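NIPSNAP domain protein (Burkholderia xenovorans, PDB 5K9F) is of unknown function, but has the dimeric alpha-beta barrel fold of the NipSnap family and binds oxamic acid in a pocket between its sheet and its helices. Local coordinates at residues I37-L42 against Q61-D66; T25-Y30 against Y48-T53; L10-T15 against T100-P105. All blocks are in the same frame, centred on the assembly; numbering follows the deposited sequence. Where two conformers were deposited one is given.

Contact 1. Residues I37-L42 against Q61-D66; sequences IQAGAL and QLWGFD
Leu42 lays its CD1 methyl over the six-membered ring of Trp63, 3.9 Å from the ring centroid and only 11° off the normal, a CH-pi contact on one face of the indole. Its CB covers the same ring farther out, 3.8 Å from CE3 of Trp63. With CG anti to the carbonyl carbon, the leucine drops from the last turn of the helix onto the ring and crosses the tryptophan at about a right angle. Ala39 meets the rim of the indole, its CA near the ring plane beside CH2, while the CD of Gln38 approaches CZ2 obliquely. The indole is fixed from its own strand: NE1 of Trp63 donates to OE1 of Gln61 at 2.7 Å, a nearly straight bond (170°) that lies in the ring plane and uses a lone pair in the amide plane. The two glutamine amides come from opposite directions and are joined through two waters, one between Gln38 OE1 and Gln61 NE2, the other between Gln38 NE2 and Gln61 OE1. Gln38 OE1 is also hydrogen-bonded to Tyr30 OH, and the Gln38 side chain borders the bound oxamic acid, so Gln61 and Trp63 form a second shell behind a pocket residue. At the far end a third water bridges Leu42 O, at 2.7 Å, to Gly64 O. Helix 35-42 thus rests on strand 58-65, the axes of segments 37-42 and 61-65 lying 29° from parallel, with Leu78 of helix 68-79 and Trp84 of helix 82-91 both packed against Gln38 and strands 45-51 and 10-18 on either side of strand 58-65.

Contact 2. Residues T25-Y30 against Y48-T53; sequences TFLSLY and YYFSET
Tyr48 reaches from its strand to the face of segment 25-30, part of helix 23-33, and is met there by three side chains. Its hydroxyl oxygen lies 3.7 Å above the plane of the Tyr30 ring, over the centre, so the phenol end rather than the ring covers that face. The rings themselves are slid apart, with centroids 4.8 Å apart and planes at 24°, and their closest atoms are CE2 of Tyr30 and CE2 of Tyr48 at 3.5 Å. The same OH sits in the plane of Phe26, 3.5 Å from CE1 at the ring edge. Phe26 and Tyr30, one helical turn apart, both hold CG anti to the backbone N (chi1 near 180°), which sends the two rings off the same side of the helix. Leu27 instead has CG anti to its carbonyl carbon, chi1 -70°, and divides its branches: CD2 packs 3.7 Å from CE1 of Tyr48, and CD1 packs 3.7 Å from CD1 of Phe50. No hydrogen bond crosses between the segments; Tyr30 OH is hydrogen-bonded to Gln38. The contact is therefore held by aromatic and aliphatic packing, and it positions Phe26, whose ring lines the oxamic acid pocket.

Contact 3. Residues L10-T15 against T100-P105; sequences LVEQRT and TELLTP
The first and last strands, 10-18 and 95-105, pair antiparallel at one edge of the chain's ferredoxin-like sheet, consistent with the dimeric alpha-beta barrel family. Val11 and Leu103 form a hydrogen-bonded pair, Val11 N to Leu103 O at 3.0 Å and Leu103 N to Val11 O at 2.7 Å; Gln13 and Glu101 form the next such pair. Glu12 and Leu102 lie between them, and Arg14 and Thr100 follow beyond, both non-hydrogen-bonded pairs. On the face bearing Glu12, the hydroxyl of Thr100 donates to the anti lone pair of Glu12 OE2, 2.7 Å away. NH1 of Arg14 reaches that oxygen from the syn side at 2.9 Å, in a salt bridge that keeps to the guanidinium plane but lies 27° out of the carboxylate plane. An extended Glu12 chain, chi1 177° and chi2 -179°, carries the carboxylate to both donors, and its OE1 is paired with Arg71 of helix 68-79. Two positive partners would favour the ionised form of this buried acid.

On the other face Gln13 and Glu101 run side by side. NE2 of Gln13 makes a weak, bent bond to OE2 of Glu101 at 2.7 Å; it is more firmly bonded to Gln13 OE1 of the second subunit, and Glu101 OE1 forms a salt bridge with Arg58 of that subunit. Nearby, Val11 CG2 touches Pro105 CG at 4.0 Å. Strand 10-18 is joined on its other edge to strand 58-65, helix 68-79 covers the Glu12 face with Phe68 against Leu10 and Leu102, and strand 95-105 continues the sheet into the second subunit through Leu103 to Pro105.

All three contacts share the four-stranded sheet: contacts 1 and 2 pack helices on its neighbouring strands 58-65 and 45-51, and contact 3 joins its other two. Contacts 1 and 2, centres about 17 Å apart, meet at the pocket, where Gln38 OE1 and Tyr30 OH are 2.6 Å apart in a probable hydrogen bond; the side chains of Gln38 and Phe26 lie about 4 Å from oxamic acid, and that of Arg14, in contact 3, about 5 Å. Contacts 1 and 3, about 12 Å between centres, share probable backbone hydrogen bonds, Phe65 N to Leu10 O and Arg14 N to Gln61 O, both 2.8 Å. Contacts 2 and 3, about 6 Å apart at nearest atoms, both meet the second subunit.

Contact 1. Residues I37-L42 against Q61-D66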
ATOM      1  N   ILE A  37      20.671  17.915 -21.416  1.00 21.02           N
ATOM      2  CA  ILE A  37      21.449  18.216 -20.216  1.00 19.68           C
ATOM      3  C   ILE A  37      21.540  16.992 -19.315  1.00 20.10           C
ATOM      4  O   ILE A  37      22.630  16.615 -18.863  1.00 22.24           O
ATOM      5  CB  ILE A  37      20.832  19.411 -19.467  1.00 22.30           C
ATOM      6  CG1 ILE A  37      20.838  20.662 -20.346  1.00 30.01           C
ATOM      7  CG2 ILE A  37      21.577  19.666 -18.164  1.00 26.98           C
ATOM      8  CD1 ILE A  37      19.921  21.738 -19.829  1.00 29.30           C
ATOM      9  N   GLN A  38      20.394  16.358 -19.040  1.00 19.10           N
ATOM     10  CA  GLN A  38      20.366  15.242 -18.099  1.00 16.02           C
ATOM     11  C   GLN A  38      21.112  14.031 -18.647  1.00 19.95           C
ATOM     12  O   GLN A  38      21.903  13.406 -17.932  1.00 19.43           O
ATOM     13  CB  GLN A  38      18.927  14.864 -17.755  1.00 16.31           C
ATOM     14  CG  GLN A  38      18.899  13.736 -16.725  1.00 17.60           C
ATOM     15  CD  GLN A  38      17.520  13.481 -16.149  1.00 17.59           C
ATOM     16  OE1 GLN A  38      16.516  13.454 -16.868  1.00 17.56           O
ATOM     17  NE2 GLN A  38      17.460  13.306 -14.827  1.00 21.99           N
ATOM     18  N   ALA A  39      20.865  13.673 -19.911  1.00 18.50           N
ATOM     19  CA  ALA A  39      21.583  12.550 -20.502  1.00 21.55           C
ATOM     20  C   ALA A  39      23.069  12.854 -20.612  1.00 28.45           C
ATOM     21  O   ALA A  39      23.907  11.961 -20.443  1.00 23.37           O
ATOM     22  CB  ALA A  39      21.002  12.213 -21.873  1.00 28.82           C
ATOM     23  N   GLY A  40      23.417  14.110 -20.891  1.00 23.33           N
ATOM     24  CA  GLY A  40      24.822  14.471 -20.959  1.00 24.37           C
ATOM     25  C   GLY A  40      25.532  14.285 -19.632  1.00 26.98           C
ATOM     26  O   GLY A  40      26.676  13.832 -19.586  1.00 28.53           O
ATOM     27  N   ALA A  41      24.855  14.615 -18.535  1.00 20.19           N
ATOM     28  CA  ALA A  41      25.469  14.508 -17.217  1.00 20.41           C
ATOM     29  C   ALA A  41      25.472  13.073 -16.706  1.00 22.12           C
ATOM     30  O   ALA A  41      26.471  12.614 -16.136  1.00 20.03           O
ATOM     31  CB  ALA A  41      24.734  15.406 -16.222  1.00 18.96           C
ATOM     32  N   LEU A  42      24.354  12.365 -16.865  1.00 18.30           N
ATOM     33  CA  LEU A  42      24.206  11.050 -16.250  1.00 15.37           C
ATOM     34  C   LEU A  42      24.797   9.935 -17.097  1.00 20.72           C
ATOM     35  O   LEU A  42      25.243   8.920 -16.545  1.00 20.40           O
ATOM     36  CB  LEU A  42      22.731  10.763 -15.971  1.00 15.16           C
ATOM     37  CG  LEU A  42      22.063  11.715 -14.976  1.00 15.98           C
ATOM     38  CD1 LEU A  42      20.644  11.257 -14.629  1.00 17.13           C
ATOM     39  CD2 LEU A  42      22.891  11.886 -13.711  1.00 16.92           C
ATOM     40  N   GLN A  61      11.829   6.105 -15.532  1.00 11.68           N
ATOM     41  CA  GLN A  61      13.093   6.183 -16.248  1.00 13.68           C
ATOM     42  C   GLN A  61      14.102   5.212 -15.661  1.00 14.34           C
ATOM     43  O   GLN A  61      14.151   5.000 -14.451  1.00 14.62           O
ATOM     44  CB  GLN A  61      13.666   7.610 -16.242  1.00 17.63           C
ATOM     45  CG  GLN A  61      13.738   8.275 -14.906  1.00 23.19           C
ATOM     46  CD  GLN A  61      13.904   9.771 -15.035  1.00 18.21           C
ATOM     47  OE1 GLN A  61      15.018  10.271 -15.121  1.00 24.09           O
ATOM     48  NE2 GLN A  61      12.786  10.494 -15.061  1.00 22.18           N
ATOM     49  N   LEU A  62      14.900   4.608 -16.533  1.00 11.26           N
ATOM     50  CA  LEU A  62      15.974   3.724 -16.114  0.64 11.83           C
ATOM     51  C   LEU A  62      17.296   4.296 -16.596  1.00 13.99           C
ATOM     52  O   LEU A  62      17.437   4.644 -17.770  1.00 13.73           O
ATOM     53  CB  LEU A  62      15.785   2.303 -16.650  0.64 14.06           C
ATOM     54  CG  LEU A  62      14.684   1.517 -15.928  0.64 13.19           C
ATOM     55  CD1 LEU A  62      13.318   1.804 -16.526  0.64 17.47           C
ATOM     56  CD2 LEU A  62      14.994   0.030 -15.958  0.64 15.87           C
ATOM     57  N   TRP A  63      18.254   4.391 -15.677  1.00 11.94           N
ATOM     58  CA  TRP A  63      19.594   4.906 -15.951  1.00 11.36           C
ATOM     59  C   TRP A  63      20.629   3.884 -15.511  1.00 13.29           C
ATOM     60  O   TRP A  63      20.475   3.250 -14.465  1.00 15.75           O
ATOM     61  CB  TRP A  63      19.849   6.219 -15.194  1.00 14.72           C
ATOM     62  CG  TRP A  63      18.960   7.345 -15.606  1.00 14.50           C
ATOM     63  CD1 TRP A  63      17.759   7.684 -15.055  1.00 16.88           C
ATOM     64  CD2 TRP A  63      19.196   8.276 -16.667  1.00 15.28           C
ATOM     65  NE1 TRP A  63      17.235   8.784 -15.707  1.00 18.54           N
ATOM     66  CE2 TRP A  63      18.095   9.154 -16.705  1.00 15.75           C
ATOM     67  CE3 TRP A  63      20.229   8.444 -17.600  1.00 17.89           C
ATOM     68  CZ2 TRP A  63      18.006  10.197 -17.630  1.00 20.30           C
ATOM     69  CZ3 TRP A  63      20.140   9.478 -18.510  1.00 20.99           C
ATOM     70  CH2 TRP A  63      19.030  10.334 -18.522  1.00 23.76           C
ATOM     71  N   GLY A  64      21.688   3.730 -16.306  1.00 14.15           N
ATOM     72  CA  GLY A  64      22.775   2.817 -15.989  1.00 14.71           C
ATOM     73  C   GLY A  64      24.025   3.579 -15.568  1.00 16.92           C
ATOM     74  O   GLY A  64      24.434   4.530 -16.235  1.00 20.29           O
ATOM     75  N   PHE A  65      24.632   3.128 -14.466  1.00 15.47           N
ATOM     76  CA  PHE A  65      25.829   3.760 -13.921  1.00 14.59           C
ATOM     77  C   PHE A  65      26.932   2.735 -13.711  1.00 16.10           C
ATOM     78  O   PHE A  65      26.667   1.575 -13.382  1.00 18.34           O
ATOM     79  CB  PHE A  65      25.529   4.455 -12.593  1.00 15.17           C
ATOM     80  CG  PHE A  65      24.530   5.564 -12.711  1.00 14.44           C
ATOM     81  CD1 PHE A  65      24.916   6.811 -13.171  1.00 18.08           C
ATOM     82  CD2 PHE A  65      23.205   5.367 -12.335  1.00 14.41           C
ATOM     83  CE1 PHE A  65      23.996   7.855 -13.270  1.00 15.43           C
ATOM     84  CE2 PHE A  65      22.278   6.396 -12.444  1.00 17.06           C
ATOM     85  CZ  PHE A  65      22.672   7.641 -12.903  1.00 14.75           C
ATOM     86  N   ASP A  66      28.181   3.179 -13.902  1.00 16.95           N
ATOM     87  CA  ASP A  66      29.322   2.303 -13.654  1.00 19.77           C
ATOM     88  C   ASP A  66      29.389   1.874 -12.197  1.00 22.85           C
ATOM     89  O   ASP A  66      29.840   0.763 -11.893  1.00 24.15           O
ATOM     90  CB  ASP A  66      30.627   3.002 -14.038  1.00 22.52           C
ATOM     91  CG  ASP A  66      30.719   3.308 -15.515  1.00 37.11           C
ATOM     92  OD1 ASP A  66      30.018   2.647 -16.309  1.00 35.14           O
ATOM     93  OD2 ASP A  66      31.513   4.209 -15.881  1.00 39.75           O
TER
HETATM   94  O   HOH W   1      13.811  13.324 -16.022  1.00 18.75           O
HETATM   95  O   HOH W   2      15.364  12.089 -13.457  1.00 28.48           O
HETATM   96  O   HOH W   3      26.328   6.473 -16.756  1.00 23.79           O

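Contact 2. Residues T25-Y30 against Y48-T53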
ATOM      1  N   THR A  25       2.523  17.037 -21.691  1.00 18.02           N
ATOM      2  CA  THR A  25       3.163  18.337 -21.496  1.00 19.40           C
ATOM      3  C   THR A  25       4.549  18.175 -20.886  1.00 17.48           C
ATOM      4  O   THR A  25       5.514  18.819 -21.328  1.00 19.21           O
ATOM      5  CB  THR A  25       2.290  19.219 -20.601  1.00 22.10           C
ATOM      6  OG1 THR A  25       1.028  19.447 -21.236  1.00 23.56           O
ATOM      7  CG2 THR A  25       2.958  20.559 -20.343  1.00 22.17           C
ATOM      8  N   PHE A  26       4.665  17.311 -19.875  1.00 15.31           N
ATOM      9  CA  PHE A  26       5.956  17.075 -19.235  1.00 14.19           C
ATOM     10  C   PHE A  26       6.960  16.502 -20.227  1.00 16.92           C
ATOM     11  O   PHE A  26       8.105  16.965 -20.305  1.00 16.94           O
ATOM     12  CB  PHE A  26       5.785  16.135 -18.036  1.00 14.73           C
ATOM     13  CG  PHE A  26       7.069  15.850 -17.303  1.00 17.08           C
ATOM     14  CD1 PHE A  26       7.887  14.796 -17.690  1.00 14.77           C
ATOM     15  CD2 PHE A  26       7.459  16.638 -16.230  1.00 22.11           C
ATOM     16  CE1 PHE A  26       9.068  14.541 -17.038  1.00 17.20           C
ATOM     17  CE2 PHE A  26       8.640  16.385 -15.560  1.00 21.19           C
ATOM     18  CZ  PHE A  26       9.452  15.333 -15.966  1.00 21.75           C
ATOM     19  N   LEU A  27       6.550  15.485 -20.989  1.00 16.83           N
ATOM     20  CA  LEU A  27       7.488  14.833 -21.900  1.00 15.78           C
ATOM     21  C   LEU A  27       7.947  15.783 -22.999  1.00 17.02           C
ATOM     22  O   LEU A  27       9.109  15.743 -23.405  1.00 19.52           O
ATOM     23  CB  LEU A  27       6.859  13.577 -22.509  1.00 16.28           C
ATOM     24  CG  LEU A  27       6.680  12.425 -21.514  1.00 18.13           C
ATOM     25  CD1 LEU A  27       5.962  11.266 -22.202  1.00 17.51           C
ATOM     26  CD2 LEU A  27       8.026  11.982 -20.934  1.00 18.46           C
ATOM     27  N   SER A  28       7.047  16.631 -23.498  1.00 20.15           N
ATOM     28  CA  SER A  28       7.438  17.604 -24.513  0.58 21.13           C
ATOM     29  C   SER A  28       8.415  18.628 -23.954  1.00 19.24           C
ATOM     30  O   SER A  28       9.405  18.975 -24.615  1.00 20.10           O
ATOM     31  CB  SER A  28       6.200  18.302 -25.072  0.58 22.84           C
ATOM     32  OG  SER A  28       5.427  17.402 -25.837  0.58 26.82           O
ATOM     33  N   LEU A  29       8.145  19.134 -22.752  1.00 19.10           N
ATOM     34  CA  LEU A  29       9.025  20.122 -22.137  1.00 20.53           C
ATOM     35  C   LEU A  29      10.381  19.514 -21.805  1.00 19.08           C
ATOM     36  O   LEU A  29      11.425  20.144 -22.033  1.00 21.33           O
ATOM     37  CB  LEU A  29       8.360  20.684 -20.881  1.00 21.50           C
ATOM     38  CG  LEU A  29       9.038  21.836 -20.145  1.00 26.28           C
ATOM     39  CD1 LEU A  29       9.147  23.073 -21.019  1.00 27.54           C
ATOM     40  CD2 LEU A  29       8.242  22.137 -18.883  1.00 28.34           C
ATOM     41  N   TYR A  30      10.384  18.288 -21.275  1.00 16.96           N
ATOM     42  CA  TYR A  30      11.636  17.599 -20.974  1.00 17.43           C
ATOM     43  C   TYR A  30      12.463  17.372 -22.236  1.00 20.04           C
ATOM     44  O   TYR A  30      13.669  17.652 -22.262  1.00 19.78           O
ATOM     45  CB  TYR A  30      11.340  16.266 -20.265  1.00 15.22           C
ATOM     46  CG  TYR A  30      12.589  15.432 -20.036  1.00 18.52           C
ATOM     47  CD1 TYR A  30      13.504  15.773 -19.049  1.00 17.90           C
ATOM     48  CD2 TYR A  30      12.867  14.324 -20.831  1.00 18.64           C
ATOM     49  CE1 TYR A  30      14.651  15.020 -18.845  1.00 16.82           C
ATOM     50  CE2 TYR A  30      14.011  13.568 -20.638  1.00 18.91           C
ATOM     51  CZ  TYR A  30      14.895  13.916 -19.635  1.00 17.66           C
ATOM     52  OH  TYR A  30      16.036  13.159 -19.439  1.00 17.44           O
ATOM     53  N   TYR A  48      12.872   5.385 -21.059  1.00 12.85           N
ATOM     54  CA  TYR A  48      12.087   6.501 -20.536  1.00 12.24           C
ATOM     55  C   TYR A  48      10.664   6.267 -21.020  1.00 11.59           C
ATOM     56  O   TYR A  48      10.414   6.284 -22.230  1.00 14.22           O
ATOM     57  CB  TYR A  48      12.646   7.843 -21.027  1.00 16.38           C
ATOM     58  CG  TYR A  48      12.400   9.033 -20.116  1.00 13.65           C
ATOM     59  CD1 TYR A  48      11.126   9.534 -19.921  1.00 18.32           C
ATOM     60  CD2 TYR A  48      13.458   9.683 -19.492  1.00 15.11           C
ATOM     61  CE1 TYR A  48      10.912  10.642 -19.107  1.00 24.17           C
ATOM     62  CE2 TYR A  48      13.254  10.772 -18.673  1.00 15.70           C
ATOM     63  CZ  TYR A  48      11.982  11.253 -18.479  1.00 20.01           C
ATOM     64  OH  TYR A  48      11.772  12.347 -17.662  1.00 19.56           O
ATOM     65  N   TYR A  49       9.745   6.025 -20.091  1.00 10.76           N
ATOM     66  CA  TYR A  49       8.412   5.526 -20.415  1.00 10.68           C
ATOM     67  C   TYR A  49       7.332   6.325 -19.702  1.00 13.80           C
ATOM     68  O   TYR A  49       7.584   7.005 -18.702  1.00 13.88           O
ATOM     69  CB  TYR A  49       8.249   4.056 -19.982  1.00 12.62           C
ATOM     70  CG  TYR A  49       9.338   3.130 -20.439  1.00 11.08           C
ATOM     71  CD1 TYR A  49       9.342   2.634 -21.743  1.00 14.49           C
ATOM     72  CD2 TYR A  49      10.354   2.740 -19.577  1.00 14.79           C
ATOM     73  CE1 TYR A  49      10.340   1.770 -22.168  1.00 17.71           C
ATOM     74  CE2 TYR A  49      11.350   1.872 -19.990  1.00 14.47           C
ATOM     75  CZ  TYR A  49      11.336   1.391 -21.281  1.00 15.67           C
ATOM     76  OH  TYR A  49      12.332   0.527 -21.713  1.00 20.31           O
ATOM     77  N   PHE A  50       6.099   6.200 -20.195  1.00 13.30           N
ATOM     78  CA  PHE A  50       4.943   6.574 -19.389  1.00 12.36           C
ATOM     79  C   PHE A  50       4.015   5.374 -19.236  1.00 12.16           C
ATOM     80  O   PHE A  50       4.043   4.433 -20.030  1.00 11.57           O
ATOM     81  CB  PHE A  50       4.191   7.799 -19.956  1.00 13.61           C
ATOM     82  CG  PHE A  50       3.621   7.617 -21.340  1.00 14.84           C
ATOM     83  CD1 PHE A  50       4.388   7.891 -22.461  1.00 15.17           C
ATOM     84  CD2 PHE A  50       2.301   7.257 -21.502  1.00 17.64           C
ATOM     85  CE1 PHE A  50       3.843   7.758 -23.742  1.00 17.51           C
ATOM     86  CE2 PHE A  50       1.754   7.123 -22.780  1.00 22.01           C
ATOM     87  CZ  PHE A  50       2.528   7.374 -23.887  1.00 20.33           C
ATOM     88  N   SER A  51       3.216   5.382 -18.169  1.00 11.01           N
ATOM     89  CA  SER A  51       2.420   4.205 -17.855  1.00 10.21           C
ATOM     90  C   SER A  51       1.145   4.149 -18.689  1.00 13.93           C
ATOM     91  O   SER A  51       0.519   5.173 -18.979  1.00 13.77           O
ATOM     92  CB  SER A  51       2.064   4.189 -16.369  1.00 11.25           C
ATOM     93  OG  SER A  51       1.375   5.377 -16.000  1.00 12.19           O
ATOM     94  N   GLU A  52       0.760   2.927 -19.072  1.00 11.41           N
ATOM     95  CA  GLU A  52      -0.534   2.665 -19.691  1.00 11.88           C
ATOM     96  C   GLU A  52      -1.475   1.900 -18.780  1.00 11.74           C
ATOM     97  O   GLU A  52      -2.686   1.950 -18.988  1.00 13.30           O
ATOM     98  CB  GLU A  52      -0.379   1.859 -20.988  1.00 13.56           C
ATOM     99  CG  GLU A  52       0.412   2.551 -22.087  1.00 15.96           C
ATOM    100  CD  GLU A  52      -0.362   3.651 -22.799  1.00 21.29           C
ATOM    101  OE1 GLU A  52       0.224   4.267 -23.717  1.00 21.93           O
ATOM    102  OE2 GLU A  52      -1.547   3.907 -22.464  1.00 19.57           O
ATOM    103  N   THR A  53      -0.949   1.206 -17.772  1.00 11.79           N
ATOM    104  CA  THR A  53      -1.764   0.539 -16.766  1.00 12.37           C
ATOM    105  C   THR A  53      -1.200   0.847 -15.386  1.00 11.35           C
ATOM    106  O   THR A  53      -0.124   1.447 -15.232  1.00 13.38           O
ATOM    107  CB  THR A  53      -1.844  -0.988 -16.988  1.00 12.93           C
ATOM    108  OG1 THR A  53      -0.550  -1.591 -16.827  1.00 13.47           O
ATOM    109  CG2 THR A  53      -2.369  -1.319 -18.397  1.00 11.73           C
TER

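Contact 3. Residues L10-T15 against T100-P105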
ATOM      1  N   LEU A  10      25.231  -0.606 -12.280  1.00 18.40           N
ATOM      2  CA  LEU A  10      24.186  -0.287 -11.320  1.00 16.99           C
ATOM      3  C   LEU A  10      23.055   0.407 -12.065  1.00 18.65           C
ATOM      4  O   LEU A  10      23.289   1.404 -12.752  1.00 19.03           O
ATOM      5  CB  LEU A  10      24.743   0.632 -10.234  1.00 20.62           C
ATOM      6  CG  LEU A  10      23.779   1.147  -9.178  1.00 26.18           C
ATOM      7  CD1 LEU A  10      23.379   0.009  -8.272  1.00 26.03           C
ATOM      8  CD2 LEU A  10      24.436   2.284  -8.399  1.00 26.55           C
ATOM      9  N   VAL A  11      21.831  -0.099 -11.926  1.00 15.10           N
ATOM     10  CA  VAL A  11      20.689   0.446 -12.652  1.00 14.19           C
ATOM     11  C   VAL A  11      19.754   1.145 -11.677  1.00 16.66           C
ATOM     12  O   VAL A  11      19.407   0.594 -10.624  1.00 16.78           O
ATOM     13  CB  VAL A  11      19.964  -0.654 -13.446  1.00 14.54           C
ATOM     14  CG1 VAL A  11      18.712  -0.109 -14.066  1.00 18.24           C
ATOM     15  CG2 VAL A  11      20.885  -1.193 -14.539  1.00 17.26           C
ATOM     16  N   GLU A  12      19.362   2.367 -12.010  1.00 12.33           N
ATOM     17  CA  GLU A  12      18.396   3.101 -11.205  1.00 11.58           C
ATOM     18  C   GLU A  12      17.074   3.198 -11.951  1.00 17.24           C
ATOM     19  O   GLU A  12      17.053   3.590 -13.125  1.00 13.51           O
ATOM     20  CB  GLU A  12      18.909   4.503 -10.874  1.00 13.06           C
ATOM     21  CG  GLU A  12      17.872   5.295 -10.083  1.00 13.17           C
ATOM     22  CD  GLU A  12      18.324   6.714  -9.754  1.00 16.58           C
ATOM     23  OE1 GLU A  12      19.353   7.153 -10.307  1.00 17.12           O
ATOM     24  OE2 GLU A  12      17.637   7.392  -8.948  1.00 16.99           O
ATOM     25  N   GLN A  13      15.971   2.835 -11.284  1.00 10.58           N
ATOM     26  CA  GLN A  13      14.637   3.003 -11.864  1.00 10.91           C
ATOM     27  C   GLN A  13      13.911   4.064 -11.050  1.00 13.35           C
ATOM     28  O   GLN A  13      13.606   3.847  -9.872  1.00 13.16           O
ATOM     29  CB  GLN A  13      13.830   1.700 -11.893  1.00 11.58           C
ATOM     30  CG  GLN A  13      12.458   1.946 -12.547  1.00 13.96           C
ATOM     31  CD  GLN A  13      11.687   0.682 -12.884  1.00 23.36           C
ATOM     32  OE1 GLN A  13      10.832   0.693 -13.763  1.00 35.85           O
ATOM     33  NE2 GLN A  13      11.957  -0.393 -12.167  1.00 26.50           N
ATOM     34  N   ARG A  14      13.627   5.204 -11.679  1.00 10.35           N
ATOM     35  CA  ARG A  14      12.964   6.322 -11.016  1.00 10.59           C
ATOM     36  C   ARG A  14      11.536   6.427 -11.518  1.00 11.98           C
ATOM     37  O   ARG A  14      11.271   6.242 -12.709  1.00 14.22           O
ATOM     38  CB  ARG A  14      13.664   7.650 -11.299  1.00 15.50           C
ATOM     39  CG  ARG A  14      15.037   7.749 -10.764  1.00 18.52           C
ATOM     40  CD  ARG A  14      15.688   9.031 -11.238  1.00 21.19           C
ATOM     41  NE  ARG A  14      15.195  10.248 -10.596  1.00 18.69           N
ATOM     42  CZ  ARG A  14      15.558  10.661  -9.377  1.00 19.09           C
ATOM     43  NH1 ARG A  14      16.392   9.941  -8.627  1.00 17.11           N
ATOM     44  NH2 ARG A  14      15.093  11.799  -8.906  1.00 18.91           N
ATOM     45  N   THR A  15      10.618   6.745 -10.616  1.00 10.26           N
ATOM     46  CA  THR A  15       9.225   6.946 -10.992  1.00 11.70           C
ATOM     47  C   THR A  15       8.789   8.316 -10.506  1.00 13.22           C
ATOM     48  O   THR A  15       8.976   8.644  -9.331  1.00 12.99           O
ATOM     49  CB  THR A  15       8.298   5.877 -10.382  1.00 10.87           C
ATOM     50  OG1 THR A  15       8.660   4.566 -10.836  1.00 13.53           O
ATOM     51  CG2 THR A  15       6.833   6.130 -10.764  1.00 12.96           C
ATOM     52  N   THR A 100      12.487   6.094  -6.143  1.00 11.06           N
ATOM     53  CA  THR A 100      13.539   5.465  -6.931  1.00 12.72           C
ATOM     54  C   THR A 100      13.989   4.163  -6.274  1.00 14.06           C
ATOM     55  O   THR A 100      13.760   3.917  -5.090  1.00 14.06           O
ATOM     56  CB  THR A 100      14.726   6.402  -7.138  1.00 13.03           C
ATOM     57  OG1 THR A 100      15.551   5.861  -8.178  1.00 15.23           O
ATOM     58  CG2 THR A 100      15.549   6.558  -5.848  1.00 13.03           C
ATOM     59  N   GLU A 101      14.620   3.311  -7.075  1.00 10.68           N
ATOM     60  CA  GLU A 101      15.118   2.038  -6.569  1.00  9.34           C
ATOM     61  C   GLU A 101      16.379   1.674  -7.332  1.00 10.90           C
ATOM     62  O   GLU A 101      16.577   2.104  -8.472  1.00 12.01           O
ATOM     63  CB  GLU A 101      14.078   0.921  -6.718  1.00 12.46           C
ATOM     64  CG  GLU A 101      13.744   0.613  -8.187  1.00 12.05           C
ATOM     65  CD  GLU A 101      12.588  -0.370  -8.353  1.00 21.51           C
ATOM     66  OE1 GLU A 101      12.019  -0.814  -7.341  1.00 22.13           O
ATOM     67  OE2 GLU A 101      12.250  -0.694  -9.506  1.00 21.54           O
ATOM     68  N   LEU A 102      17.238   0.884  -6.694  1.00 10.96           N
ATOM     69  CA  LEU A 102      18.463   0.425  -7.337  1.00  9.83           C
ATOM     70  C   LEU A 102      18.331  -1.049  -7.671  1.00 12.32           C
ATOM     71  O   LEU A 102      17.809  -1.835  -6.867  1.00 12.16           O
ATOM     72  CB  LEU A 102      19.685   0.661  -6.443  1.00 11.76           C
ATOM     73  CG  LEU A 102      19.925   2.113  -6.035  1.00 15.51           C
ATOM     74  CD1 LEU A 102      21.090   2.184  -5.054  1.00 15.61           C
ATOM     75  CD2 LEU A 102      20.195   2.995  -7.245  1.00 16.82           C
ATOM     76  N   LEU A 103      18.777  -1.402  -8.881  1.00 10.71           N
ATOM     77  CA  LEU A 103      18.657  -2.746  -9.435  1.00 11.35           C
ATOM     78  C   LEU A 103      20.006  -3.228  -9.948  1.00 11.11           C
ATOM     79  O   LEU A 103      20.845  -2.431 -10.370  1.00 14.10           O
ATOM     80  CB  LEU A 103      17.671  -2.770 -10.601  1.00 10.61           C
ATOM     81  CG  LEU A 103      16.283  -2.177 -10.349  1.00 11.01           C
ATOM     82  CD1 LEU A 103      15.468  -2.173 -11.654  1.00 15.65           C
ATOM     83  CD2 LEU A 103      15.538  -2.937  -9.237  1.00 12.96           C
ATOM     84  N   THR A 104      20.193  -4.546  -9.940  1.00 12.50           N
ATOM     85  CA  THR A 104      21.392  -5.153 -10.509  1.00 12.24           C
ATOM     86  C   THR A 104      21.002  -6.039 -11.680  1.00 13.61           C
ATOM     87  O   THR A 104      20.079  -6.853 -11.549  1.00 13.26           O
ATOM     88  CB  THR A 104      22.117  -5.988  -9.466  1.00 15.57           C
ATOM     89  OG1 THR A 104      22.556  -5.136  -8.407  1.00 19.36           O
ATOM     90  CG2 THR A 104      23.331  -6.685 -10.097  1.00 15.64           C
ATOM     91  N   PRO A 105      21.648  -5.906 -12.837  1.00 15.20           N
ATOM     92  CA  PRO A 105      21.326  -6.803 -13.952  1.00 15.65           C
ATOM     93  C   PRO A 105      21.750  -8.233 -13.653  1.00 15.96           C
ATOM     94  O   PRO A 105      22.816  -8.479 -13.076  1.00 17.74           O
ATOM     95  CB  PRO A 105      22.128  -6.222 -15.127  1.00 18.00           C
ATOM     96  CG  PRO A 105      22.500  -4.828 -14.706  1.00 21.43           C
ATOM     97  CD  PRO A 105      22.615  -4.863 -13.212  1.00 17.19           C
TER